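Local coordinates for protein urocanate hydratase (PDB 7NED) that probably hydrates thiourocanate in bacterial ergothioneine breakdown, as a urocanase-family lyase that holds NAD+ and can bind urocanate, at residues A[312-318]-A[330-335]. Residues are numbered along the deposited sequence; the frame is centred on the assembly and turned at random.
Sequences DNGNNIR and FDIDIF. With NAD (nicotinamide-adenine-dinucleotide), chain C.
Asp312 and Ile334 pair in parallel where the beta-alpha-beta unit of strand 309-312, helix 317-323 and strand 333-334 closes the edge of the Rossmann-like sheet. Asp312 N gives a nearly straight bond to Asp333 O (2.8 Å, 171°), and Phe335 N returns a longer one to Asp312 O. A chi1 of -180° turns the Asp312 carboxylate away from its own N and alongside Ile334, whose CD1 comes 3.7 Å from Asp312 CG. Asp312 OD1 accepts from Gly314 N, an Asx turn, and from Asn315 N, extending it to an Asx motif, in the loop beside NAD. A bend at chi3 (-51°) turns the end of Arg318 so that NE meets Asp312 OD2 in a 2.8 Å salt bridge while NH1 hydrogen-bonds to Ile332 O (2.9 Å), which is tilted out of the guanidinium plane. Phe330 CD1 covers one guanidinium face, Asp333 O and Ile334 CB the other, and NH2 salt-bridges Glu448. A methionine in place of Arg318 would probably leave the buried Asp312 carboxylate without its countercharge, Glu448 without this salt bridge and Ile332 O without the NH1 donor. Gly314 CA sits at the Phe335 ring edge, 3.7 Å from CE1. Arg318 CB lies over the Phe330 face in a CH-pi contact, 4.0 Å from the ring centroid.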
# COMPACT_ATOMS: atom_id res chain seq x y z
N ASP A 312 -4.66 -6.51 -25.96
CA ASP A 312 -4.68 -7.22 -24.68
C ASP A 312 -5.85 -6.69 -23.85
O ASP A 312 -6.01 -5.47 -23.68
CB ASP A 312 -3.32 -6.98 -24.00
CG ASP A 312 -3.18 -7.66 -22.65
OD1 ASP A 312 -4.19 -7.85 -21.93
OD2 ASP A 312 -2.01 -7.95 -22.28
N ASN A 313 -6.69 -7.61 -23.36
CA ASN A 313 -7.91 -7.23 -22.67
C ASN A 313 -7.74 -7.25 -21.16
O ASN A 313 -8.70 -7.44 -20.41
CB ASN A 313 -9.07 -8.12 -23.12
CG ASN A 313 -10.42 -7.44 -23.03
OD1 ASN A 313 -10.54 -6.28 -22.63
ND2 ASN A 313 -11.47 -8.18 -23.41
N GLY A 314 -6.50 -7.05 -20.70
CA GLY A 314 -6.20 -6.85 -19.31
C GLY A 314 -6.01 -8.15 -18.57
O GLY A 314 -6.50 -8.28 -17.47
N ASN A 315 -5.33 -9.13 -19.15
CA ASN A 315 -5.13 -10.38 -18.43
C ASN A 315 -3.67 -10.79 -18.39
O ASN A 315 -3.38 -11.97 -18.21
CB ASN A 315 -5.98 -11.50 -19.02
CG ASN A 315 -5.66 -11.78 -20.50
OD1 ASN A 315 -4.92 -11.03 -21.14
ND2 ASN A 315 -6.26 -12.84 -21.06
N ASN A 316 -2.73 -9.83 -18.50
CA ASN A 316 -1.29 -10.17 -18.59
C ASN A 316 -0.96 -11.20 -19.63
O ASN A 316 0.04 -11.91 -19.49
CB ASN A 316 -0.71 -10.58 -17.23
CG ASN A 316 -0.32 -9.40 -16.35
OD1 ASN A 316 -1.04 -8.42 -16.18
ND2 ASN A 316 0.81 -9.58 -15.69
N ILE A 317 -1.72 -11.27 -20.72
CA ILE A 317 -1.37 -12.30 -21.68
C ILE A 317 -0.06 -11.93 -22.38
O ILE A 317 0.75 -12.82 -22.68
CB ILE A 317 -2.50 -12.56 -22.69
CG1 ILE A 317 -2.18 -13.85 -23.46
CG2 ILE A 317 -2.57 -11.39 -23.64
CD1 ILE A 317 -3.31 -14.40 -24.38
N ARG A 318 0.22 -10.63 -22.60
CA ARG A 318 1.46 -10.27 -23.28
C ARG A 318 2.65 -10.50 -22.36
O ARG A 318 3.69 -11.00 -22.79
CB ARG A 318 1.44 -8.81 -23.75
CG ARG A 318 0.40 -8.51 -24.87
CD ARG A 318 0.22 -6.99 -24.99
NE ARG A 318 -0.06 -6.43 -23.68
CZ ARG A 318 0.20 -5.18 -23.32
NH1 ARG A 318 0.73 -4.34 -24.18
NH2 ARG A 318 -0.03 -4.77 -22.06
N PHE A 330 4.84 -7.08 -26.67
CA PHE A 330 4.27 -5.79 -26.32
C PHE A 330 4.12 -4.86 -27.52
O PHE A 330 3.77 -3.69 -27.35
CB PHE A 330 5.08 -5.15 -25.20
CG PHE A 330 4.83 -5.82 -23.91
CD1 PHE A 330 3.81 -5.38 -23.08
CD2 PHE A 330 5.57 -6.94 -23.56
CE1 PHE A 330 3.55 -6.03 -21.89
CE2 PHE A 330 5.32 -7.60 -22.35
CZ PHE A 330 4.30 -7.14 -21.51
N ASP A 331 4.31 -5.39 -28.74
CA ASP A 331 3.80 -4.71 -29.93
C ASP A 331 2.28 -4.65 -29.92
O ASP A 331 1.69 -3.77 -30.55
CB ASP A 331 4.29 -5.43 -31.19
CG ASP A 331 5.78 -5.22 -31.48
OD1 ASP A 331 6.46 -4.43 -30.79
OD2 ASP A 331 6.28 -5.91 -32.40
N ILE A 332 1.63 -5.58 -29.24
CA ILE A 332 0.18 -5.61 -29.14
C ILE A 332 -0.27 -4.55 -28.15
O ILE A 332 0.29 -4.44 -27.06
CB ILE A 332 -0.29 -7.01 -28.72
CG1 ILE A 332 -0.12 -7.99 -29.88
CG2 ILE A 332 -1.76 -6.98 -28.38
CD1 ILE A 332 -0.32 -9.42 -29.47
N ASP A 333 -1.29 -3.77 -28.54
CA ASP A 333 -1.82 -2.70 -27.71
C ASP A 333 -2.46 -3.24 -26.45
O ASP A 333 -2.87 -4.39 -26.40
CB ASP A 333 -2.87 -1.89 -28.46
CG ASP A 333 -2.27 -0.90 -29.42
OD1 ASP A 333 -2.52 -1.00 -30.66
OD2 ASP A 333 -1.53 -0.04 -28.92
N ILE A 334 -2.54 -2.38 -25.44
CA ILE A 334 -3.33 -2.65 -24.24
C ILE A 334 -4.58 -1.79 -24.30
O ILE A 334 -4.53 -0.64 -24.76
CB ILE A 334 -2.51 -2.36 -22.95
CG1 ILE A 334 -3.33 -2.66 -21.68
CG2 ILE A 334 -2.00 -0.92 -22.93
CD1 ILE A 334 -3.69 -4.17 -21.48
N PHE A 335 -5.69 -2.33 -23.82
CA PHE A 335 -6.95 -1.61 -24.02
C PHE A 335 -7.02 -0.28 -23.29
O PHE A 335 -7.82 0.59 -23.65
CB PHE A 335 -8.11 -2.49 -23.59
CG PHE A 335 -8.30 -2.57 -22.10
CD1 PHE A 335 -7.61 -3.51 -21.35
CD2 PHE A 335 -9.21 -1.75 -21.47
CE1 PHE A 335 -7.79 -3.59 -19.98
CE2 PHE A 335 -9.41 -1.86 -20.10
CZ PHE A 335 -8.70 -2.76 -19.36
PA NAD C . -12.33 -17.02 -15.27
O1A NAD C . -11.13 -17.87 -14.85
O2A NAD C . -13.67 -17.07 -14.67
O5B NAD C . -12.63 -17.60 -16.83
C5B NAD C . -11.51 -17.82 -17.59
C4B NAD C . -12.05 -18.64 -18.85
O4B NAD C . -11.03 -19.00 -19.74
C3B NAD C . -12.61 -19.95 -18.20
O3B NAD C . -13.88 -20.18 -18.65
C2B NAD C . -11.62 -21.04 -18.73
O2B NAD C . -12.24 -22.23 -19.05
C1B NAD C . -11.24 -20.39 -20.06
N9A NAD C . -9.95 -20.82 -20.60
C8A NAD C . -8.76 -21.10 -19.93
N7A NAD C . -7.79 -21.46 -20.73
C5A NAD C . -8.35 -21.41 -22.00
C6A NAD C . -7.84 -21.69 -23.29
N6A NAD C . -6.55 -22.08 -23.46
N1A NAD C . -8.63 -21.55 -24.38
C2A NAD C . -9.92 -21.19 -24.14
N3A NAD C . -10.54 -20.89 -22.98
C4A NAD C . -9.72 -21.02 -21.92
O3 NAD C . -11.59 -15.65 -15.47
PN NAD C . -12.44 -14.31 -15.64
O1N NAD C . -13.07 -13.64 -14.45
O2N NAD C . -13.18 -14.41 -16.96
O5D NAD C . -11.25 -13.14 -16.05
C5D NAD C . -10.46 -13.50 -17.20
C4D NAD C . -9.36 -12.49 -17.36
O4D NAD C . -9.86 -11.16 -17.29
C3D NAD C . -8.49 -12.68 -16.01
O3D NAD C . -7.10 -12.64 -16.29
C2D NAD C . -8.88 -11.43 -15.14
O2D NAD C . -7.87 -10.90 -14.38
C1D NAD C . -8.96 -10.53 -16.41
N1N NAD C . -9.36 -9.13 -16.24
C2N NAD C . -8.38 -8.40 -15.60
C3N NAD C . -8.52 -7.04 -15.40
C7N NAD C . -7.39 -6.34 -14.63
O7N NAD C . -7.12 -5.15 -14.73
N7N NAD C . -6.69 -7.10 -13.70
C4N NAD C . -9.69 -6.45 -15.89
C5N NAD C . -10.65 -7.22 -16.54
C6N NAD C . -10.47 -8.60 -16.74